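Local coordinates for sperm-specific class P protein 19 (Caenorhabditis elegans, PDB 1ROW) that is of unestablished function but belongs to the sperm-specific members of the major sperm protein family, and is probably a structural protein of nematode sperm, at residues 37-42 with 70-75; 49-54 with 86-91. One frame throughout, in Å; residues are numbered along the deposited sequence.

Contact 1: residues 37-42 with 70-75; sequences SSNNNE and KEDKLV
Asp72 reaches from strand 70-80 into the loop after strand 31-37, and each of its carboxylate oxygens takes a different partner. Asp72 OD2 receives ND2 of Asn39 at 2.9 Å, from above the carboxylate plane. The amide and carboxylate planes are steeply inclined, 78° apart. Asp72 OD1 accepts from Ser38 OG at 2.9 Å, on its anti side, tilted out of the carboxylate plane. Ser38 OG in turn accepts from the backbone N of Lys73 at 2.8 Å. With chi1 at 67°, the Ser38 hydroxyl lies between its own N and carbonyl carbon, where it reaches both partners. Ser38 N donates to Lys73 O at 2.9 Å. This bond and the neighbouring antiparallel, non-hydrogen-bonded pair Ser37-Leu74 close the end of the strand pairing in the immunoglobulin-like MSP fold. Ser37 CB touches Leu74 CD1 there.

Beyond it the chain folds into an Asx turn. Asn39 OD1 accepts from both Asn41 N and Glu42 N. The second bond of Asn39 ND2 goes to Glu42 OE1 at 2.7 Å. Two in-plane acceptors at ND2 and two backbone donors at OD1 leave the amide little freedom to turn. An alanine at Asn39 would remove this amide, and is likely to leave the buried Asp72 carboxylate short of a donor and the 39-42 turn free to shift. The Asp72 side chain also touches Tyr43 of strand 43-52. Ser38 is exposed, although these bonds hold it. The looser side is at Lys73, whose extended chain leads away from the loop after Lys73 CB passes 4.2 Å from Ser38 OG.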
ATOM      1  N   SER A  37      -4.088   3.300   6.179  1.00 25.86           N
ATOM      2  CA  SER A  37      -3.175   3.126   7.302  1.00 25.07           C
ATOM      3  C   SER A  37      -3.931   3.182   8.625  1.00 26.38           C
ATOM      4  O   SER A  37      -4.861   3.971   8.779  1.00 24.69           O
ATOM      5  CB  SER A  37      -2.108   4.229   7.287  1.00 24.55           C
ATOM      6  OG  SER A  37      -1.376   4.257   8.504  1.00 19.60           O
ATOM      7  N   SER A  38      -3.531   2.349   9.580  1.00 23.61           N
ATOM      8  CA  SER A  38      -4.176   2.339  10.887  1.00 24.05           C
ATOM      9  C   SER A  38      -3.723   3.560  11.682  1.00 23.22           C
ATOM     10  O   SER A  38      -4.252   3.838  12.747  1.00 24.03           O
ATOM     11  CB  SER A  38      -3.796   1.077  11.667  1.00 24.44           C
ATOM     12  OG  SER A  38      -2.413   1.090  12.007  1.00 25.43           O
ATOM     13  N   ASN A  39      -2.736   4.281  11.159  1.00 23.55           N
ATOM     14  CA  ASN A  39      -2.193   5.461  11.834  1.00 25.79           C
ATOM     15  C   ASN A  39      -1.922   6.570  10.813  1.00 25.64           C
ATOM     16  O   ASN A  39      -0.943   6.509  10.067  1.00 24.48           O
ATOM     17  CB  ASN A  39      -0.877   5.091  12.551  1.00 23.47           C
ATOM     18  CG  ASN A  39      -0.264   6.263  13.314  1.00 25.06           C
ATOM     19  OD1 ASN A  39      -0.515   7.431  13.011  1.00 23.96           O
ATOM     20  ND2 ASN A  39       0.564   5.949  14.302  1.00 25.40           N
ATOM     21  N   ASN A  40      -2.792   7.574  10.783  1.00 26.26           N
ATOM     22  CA  ASN A  40      -2.642   8.691   9.862  1.00 25.69           C
ATOM     23  C   ASN A  40      -2.017   9.898  10.553  1.00 27.51           C
ATOM     24  O   ASN A  40      -1.987  11.001  10.001  1.00 27.44           O
ATOM     25  CB  ASN A  40      -4.000   9.068   9.271  1.00 27.33           C
ATOM     26  CG  ASN A  40      -4.551   7.989   8.363  1.00 27.49           C
ATOM     27  OD1 ASN A  40      -3.918   7.616   7.378  1.00 28.47           O
ATOM     28  ND2 ASN A  40      -5.731   7.478   8.690  1.00 28.55           N
ATOM     29  N   ASN A  41      -1.521   9.679  11.767  1.00 27.19           N
ATOM     30  CA  ASN A  41      -0.876  10.731  12.545  1.00 26.03           C
ATOM     31  C   ASN A  41       0.627  10.809  12.246  1.00 25.90           C
ATOM     32  O   ASN A  41       1.136  11.861  11.864  1.00 25.07           O
ATOM     33  CB  ASN A  41      -1.082  10.483  14.043  1.00 25.72           C
ATOM     34  CG  ASN A  41      -2.510  10.719  14.484  1.00 29.12           C
ATOM     35  OD1 ASN A  41      -3.120  11.736  14.133  1.00 26.82           O
ATOM     36  ND2 ASN A  41      -3.055   9.787  15.266  1.00 26.90           N
ATOM     37  N   GLU A  42       1.330   9.693  12.419  1.00 25.36           N
ATOM     38  CA  GLU A  42       2.769   9.652  12.176  1.00 25.08           C
ATOM     39  C   GLU A  42       3.163   9.005  10.847  1.00 25.35           C
ATOM     40  O   GLU A  42       4.341   8.722  10.623  1.00 25.07           O
ATOM     41  CB  GLU A  42       3.482   8.905  13.311  1.00 26.43           C
ATOM     42  CG  GLU A  42       3.454   9.585  14.676  1.00 27.32           C
ATOM     43  CD  GLU A  42       2.224   9.231  15.498  1.00 28.57           C
ATOM     44  OE1 GLU A  42       1.846   8.038  15.531  1.00 24.79           O
ATOM     45  OE2 GLU A  42       1.645  10.144  16.124  1.00 32.18           O
ATOM     46  N   LYS A  70       5.301   2.254  18.250  1.00 23.55           N
ATOM     47  CA  LYS A  70       4.012   1.589  18.246  1.00 23.77           C
ATOM     48  C   LYS A  70       3.900   0.661  17.052  1.00 22.26           C
ATOM     49  O   LYS A  70       4.618   0.811  16.059  1.00 21.18           O
ATOM     50  CB  LYS A  70       2.900   2.645  18.182  1.00 23.89           C
ATOM     51  CG  LYS A  70       1.485   2.094  18.143  1.00 25.74           C
ATOM     52  CD  LYS A  70       0.464   3.224  18.107  1.00 28.26           C
ATOM     53  CE  LYS A  70      -0.954   2.680  18.121  1.00 30.64           C
ATOM     54  NZ  LYS A  70      -1.963   3.754  18.335  1.00 33.08           N
ATOM     55  N   GLU A  71       2.999  -0.305  17.162  1.00 21.59           N
ATOM     56  CA  GLU A  71       2.766  -1.253  16.086  1.00 22.69           C
ATOM     57  C   GLU A  71       1.506  -0.790  15.372  1.00 23.09           C
ATOM     58  O   GLU A  71       0.493  -0.524  16.017  1.00 22.41           O
ATOM     59  CB  GLU A  71       2.568  -2.664  16.645  1.00 22.69           C
ATOM     60  CG  GLU A  71       3.788  -3.235  17.359  1.00 24.95           C
ATOM     61  CD  GLU A  71       4.987  -3.411  16.436  1.00 26.98           C
ATOM     62  OE1 GLU A  71       4.829  -4.024  15.362  1.00 25.64           O
ATOM     63  OE2 GLU A  71       6.092  -2.943  16.786  1.00 28.73           O
ATOM     64  N   ASP A  72       1.589  -0.666  14.049  1.00 22.11           N
ATOM     65  CA  ASP A  72       0.462  -0.240  13.238  1.00 21.62           C
ATOM     66  C   ASP A  72       0.324  -1.153  12.028  1.00 22.85           C
ATOM     67  O   ASP A  72       1.084  -2.107  11.878  1.00 21.42           O
ATOM     68  CB  ASP A  72       0.638   1.215  12.797  1.00 20.60           C
ATOM     69  CG  ASP A  72       0.231   2.203  13.877  1.00 19.89           C
ATOM     70  OD1 ASP A  72      -0.934   2.133  14.319  1.00 20.90           O
ATOM     71  OD2 ASP A  72       1.060   3.047  14.284  1.00 18.81           O
ATOM     72  N   LYS A  73      -0.650  -0.869  11.171  1.00 22.10           N
ATOM     73  CA  LYS A  73      -0.874  -1.699   9.994  1.00 23.88           C
ATOM     74  C   LYS A  73      -1.213  -0.901   8.756  1.00 24.54           C
ATOM     75  O   LYS A  73      -1.896   0.124   8.825  1.00 23.43           O
ATOM     76  CB  LYS A  73      -2.016  -2.699  10.243  1.00 26.64           C
ATOM     77  CG  LYS A  73      -1.780  -3.665  11.396  1.00 31.27           C
ATOM     78  CD  LYS A  73      -2.923  -4.659  11.525  1.00 34.03           C
ATOM     79  CE  LYS A  73      -2.630  -5.689  12.605  1.00 35.91           C
ATOM     80  NZ  LYS A  73      -3.693  -6.728  12.665  1.00 38.80           N
ATOM     81  N   LEU A  74      -0.727  -1.386   7.623  1.00 23.29           N
ATOM     82  CA  LEU A  74      -0.999  -0.767   6.342  1.00 24.54           C
ATOM     83  C   LEU A  74      -1.836  -1.800   5.608  1.00 23.98           C
ATOM     84  O   LEU A  74      -1.377  -2.909   5.338  1.00 24.28           O
ATOM     85  CB  LEU A  74       0.301  -0.500   5.584  1.00 25.85           C
ATOM     86  CG  LEU A  74       0.201   0.418   4.365  1.00 24.17           C
ATOM     87  CD1 LEU A  74      -0.232   1.817   4.809  1.00 25.54           C
ATOM     88  CD2 LEU A  74       1.549   0.471   3.662  1.00 23.46           C
ATOM     89  N   VAL A  75      -3.080  -1.450   5.312  1.00 24.26           N
ATOM     90  CA  VAL A  75      -3.966  -2.373   4.625  1.00 23.31           C
ATOM     91  C   VAL A  75      -4.119  -1.989   3.165  1.00 22.83           C
ATOM     92  O   VAL A  75      -4.478  -0.853   2.829  1.00 20.30           O
ATOM     93  CB  VAL A  75      -5.355  -2.413   5.288  1.00 24.89           C
ATOM     94  CG1 VAL A  75      -6.245  -3.425   4.580  1.00 23.52           C
ATOM     95  CG2 VAL A  75      -5.208  -2.774   6.759  1.00 26.66           C
TER

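Contact 2: residues 49-54 with 86-91; sequences FGFVDP and TDAQAA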
ATOM      1  N   PHE A  49      -3.648   5.409  -4.010  1.00 25.94           N
ATOM      2  CA  PHE A  49      -4.368   4.700  -5.072  1.00 26.58           C
ATOM      3  C   PHE A  49      -3.399   4.384  -6.201  1.00 25.42           C
ATOM      4  O   PHE A  49      -2.423   5.107  -6.409  1.00 24.90           O
ATOM      5  CB  PHE A  49      -5.495   5.549  -5.665  1.00 27.55           C
ATOM      6  CG  PHE A  49      -6.666   5.746  -4.754  1.00 27.42           C
ATOM      7  CD1 PHE A  49      -6.699   6.809  -3.858  1.00 28.55           C
ATOM      8  CD2 PHE A  49      -7.754   4.882  -4.809  1.00 28.15           C
ATOM      9  CE1 PHE A  49      -7.806   7.011  -3.030  1.00 27.31           C
ATOM     10  CE2 PHE A  49      -8.866   5.072  -3.986  1.00 27.23           C
ATOM     11  CZ  PHE A  49      -8.890   6.141  -3.096  1.00 27.01           C
ATOM     12  N   GLY A  50      -3.674   3.319  -6.944  1.00 24.34           N
ATOM     13  CA  GLY A  50      -2.801   2.981  -8.051  1.00 25.65           C
ATOM     14  C   GLY A  50      -3.137   1.688  -8.761  1.00 25.38           C
ATOM     15  O   GLY A  50      -4.099   1.005  -8.417  1.00 23.83           O
ATOM     16  N   PHE A  51      -2.324   1.363  -9.760  1.00 26.00           N
ATOM     17  CA  PHE A  51      -2.485   0.149 -10.551  1.00 26.56           C
ATOM     18  C   PHE A  51      -1.198  -0.665 -10.476  1.00 25.35           C
ATOM     19  O   PHE A  51      -0.134  -0.131 -10.172  1.00 24.98           O
ATOM     20  CB  PHE A  51      -2.706   0.489 -12.030  1.00 27.74           C
ATOM     21  CG  PHE A  51      -3.967   1.252 -12.313  1.00 31.73           C
ATOM     22  CD1 PHE A  51      -5.213   0.653 -12.156  1.00 32.52           C
ATOM     23  CD2 PHE A  51      -3.907   2.557 -12.793  1.00 31.76           C
ATOM     24  CE1 PHE A  51      -6.381   1.339 -12.479  1.00 34.36           C
ATOM     25  CE2 PHE A  51      -5.071   3.255 -13.121  1.00 33.64           C
ATOM     26  CZ  PHE A  51      -6.309   2.644 -12.964  1.00 34.02           C
ATOM     27  N   VAL A  52      -1.303  -1.961 -10.743  1.00 23.95           N
ATOM     28  CA  VAL A  52      -0.128  -2.823 -10.802  1.00 23.04           C
ATOM     29  C   VAL A  52      -0.402  -3.717 -12.008  1.00 24.18           C
ATOM     30  O   VAL A  52      -1.342  -4.508 -12.001  1.00 24.97           O
ATOM     31  CB  VAL A  52       0.063  -3.696  -9.546  1.00 22.18           C
ATOM     32  CG1 VAL A  52       1.449  -4.325  -9.583  1.00 24.49           C
ATOM     33  CG2 VAL A  52      -0.105  -2.871  -8.275  1.00 22.53           C
ATOM     34  N   ASP A  53       0.403  -3.563 -13.053  1.00 23.79           N
ATOM     35  CA  ASP A  53       0.236  -4.335 -14.274  1.00 25.17           C
ATOM     36  C   ASP A  53       0.576  -5.811 -14.104  1.00 25.50           C
ATOM     37  O   ASP A  53       1.274  -6.193 -13.169  1.00 24.73           O
ATOM     38  CB  ASP A  53       1.116  -3.751 -15.385  1.00 27.06           C
ATOM     39  CG  ASP A  53       0.777  -2.314 -15.702  1.00 28.34           C
ATOM     40  OD1 ASP A  53      -0.423  -2.010 -15.861  1.00 30.22           O
ATOM     41  OD2 ASP A  53       1.710  -1.492 -15.800  1.00 30.45           O
ATOM     42  N   PRO A  54       0.068  -6.664 -15.005  1.00 26.26           N
ATOM     43  CA  PRO A  54       0.359  -8.097 -14.920  1.00 25.98           C
ATOM     44  C   PRO A  54       1.881  -8.249 -14.973  1.00 25.71           C
ATOM     45  O   PRO A  54       2.533  -7.647 -15.826  1.00 25.39           O
ATOM     46  CB  PRO A  54      -0.315  -8.660 -16.172  1.00 25.86           C
ATOM     47  CG  PRO A  54      -1.457  -7.726 -16.387  1.00 27.43           C
ATOM     48  CD  PRO A  54      -0.851  -6.376 -16.120  1.00 26.58           C
ATOM     49  N   THR A  86      -7.907   4.571 -16.345  1.00 40.61           N
ATOM     50  CA  THR A  86      -6.639   5.293 -16.475  1.00 40.31           C
ATOM     51  C   THR A  86      -6.188   5.858 -15.135  1.00 39.76           C
ATOM     52  O   THR A  86      -5.028   6.232 -14.972  1.00 41.93           O
ATOM     53  CB  THR A  86      -6.723   6.433 -17.502  1.00 39.69           C
ATOM     54  OG1 THR A  86      -7.918   7.192 -17.283  1.00 38.89           O
ATOM     55  CG2 THR A  86      -6.723   5.874 -18.911  1.00 40.67           C
ATOM     56  N   ASP A  87      -7.109   5.945 -14.179  1.00 38.87           N
ATOM     57  CA  ASP A  87      -6.744   6.400 -12.845  1.00 38.75           C
ATOM     58  C   ASP A  87      -7.550   5.611 -11.821  1.00 37.50           C
ATOM     59  O   ASP A  87      -8.788   5.657 -11.786  1.00 35.77           O
ATOM     60  CB  ASP A  87      -6.942   7.909 -12.680  1.00 40.29           C
ATOM     61  CG  ASP A  87      -8.379   8.307 -12.637  1.00 40.03           C
ATOM     62  OD1 ASP A  87      -9.106   7.979 -13.592  1.00 43.59           O
ATOM     63  OD2 ASP A  87      -8.775   8.956 -11.647  1.00 42.44           O
ATOM     64  N   ALA A  88      -6.807   4.868 -11.007  1.00 36.05           N
ATOM     65  CA  ALA A  88      -7.338   3.988  -9.973  1.00 35.17           C
ATOM     66  C   ALA A  88      -8.376   4.561  -9.018  1.00 33.96           C
ATOM     67  O   ALA A  88      -9.372   3.905  -8.719  1.00 33.16           O
ATOM     68  CB  ALA A  88      -6.175   3.398  -9.171  1.00 34.18           C
ATOM     69  N   GLN A  89      -8.152   5.770  -8.521  1.00 33.93           N
ATOM     70  CA  GLN A  89      -9.099   6.340  -7.579  1.00 34.07           C
ATOM     71  C   GLN A  89     -10.463   6.507  -8.223  1.00 33.01           C
ATOM     72  O   GLN A  89     -11.486   6.182  -7.624  1.00 34.17           O
ATOM     73  CB  GLN A  89      -8.598   7.683  -7.048  1.00 36.08           C
ATOM     74  CG  GLN A  89      -9.378   8.163  -5.829  1.00 37.95           C
ATOM     75  CD  GLN A  89      -8.713   9.325  -5.121  1.00 39.70           C
ATOM     76  OE1 GLN A  89      -9.175   9.773  -4.071  1.00 41.38           O
ATOM     77  NE2 GLN A  89      -7.623   9.821  -5.692  1.00 39.41           N
ATOM     78  N   ALA A  90     -10.474   7.011  -9.449  1.00 32.32           N
ATOM     79  CA  ALA A  90     -11.720   7.204 -10.170  1.00 31.05           C
ATOM     80  C   ALA A  90     -12.407   5.858 -10.360  1.00 31.13           C
ATOM     81  O   ALA A  90     -13.609   5.729 -10.132  1.00 31.42           O
ATOM     82  CB  ALA A  90     -11.446   7.842 -11.518  1.00 29.75           C
ATOM     83  N   ALA A  91     -11.633   4.855 -10.768  1.00 28.37           N
ATOM     84  CA  ALA A  91     -12.169   3.522 -11.009  1.00 28.35           C
ATOM     85  C   ALA A  91     -12.558   2.784  -9.729  1.00 28.93           C
ATOM     86  O   ALA A  91     -13.533   2.029  -9.717  1.00 27.37           O
ATOM     87  CB  ALA A  91     -11.163   2.695 -11.801  1.00 27.95           C
TER
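Gln89 lies over one face of the Phe49 ring, with its amide nearly parallel to it, 14° from the ring plane. The two stack rather than meet edge-on. Gln89 CG sits over the ring centre, 3.3 Å from the Phe49 centroid, as a CH-pi contact. Gln89 CG is anti to its backbone N (chi1 -167°), and the chain runs on extended. This carries Gln89 CD past the centre to the rim, 3.2 Å from Phe49 CE1.

Phe51 meets the start of the helix in another way. Ala88 CB stands over one face of its ring, 3.9 Å from the Phe51 centroid and 13° off the normal. Thr86 C, with Thr86 O and Asp87 N in the ring plane, lies at the edge of the Phe51 ring. The arrangement places the short helix 88-92, in the connection between strands 70-80 and 99-108, against strand 43-52 of the MSP beta sandwich. Asp87 is the N-cap residue of that helix. Asp87 O accepts from Ala91 N at 3.1 Å.

Between the two rings the strand has Gly50. Its backbone comes close to the helix, and Ala88 CB lies 3.3 Å from Gly50 O. The Ala88 methyl, CB, also comes 4.2 Å from Phe49 CB. No hydrogen bond joins the two segments. Strand 31-37 adds Val32 against Ala88 and Lys34 against Phe49, while Ala85 touches Phe51.

Overall arrangement
Contacts 1 and 2 lie on opposite sides of the centre of the chain, with their centres 23 Å apart. They do not touch. Their segments alternate along the sequence. Both reach the same sheet. Contact 1 is partly buried and joins the end of strand 31-37 and the loop after it to strand 70-80. Residues of strand 31-37 also flank contact 2. The chemistry of contact 1 is polar: hydrogen bonds through side chains and backbone fix a turn next to a strand pair. Contact 2 is a surface contact between a strand and a short helix. It relies on aromatic faces, a methyl group and the CG methylene and flat amide of a glutamine, without any cross-segment hydrogen bond.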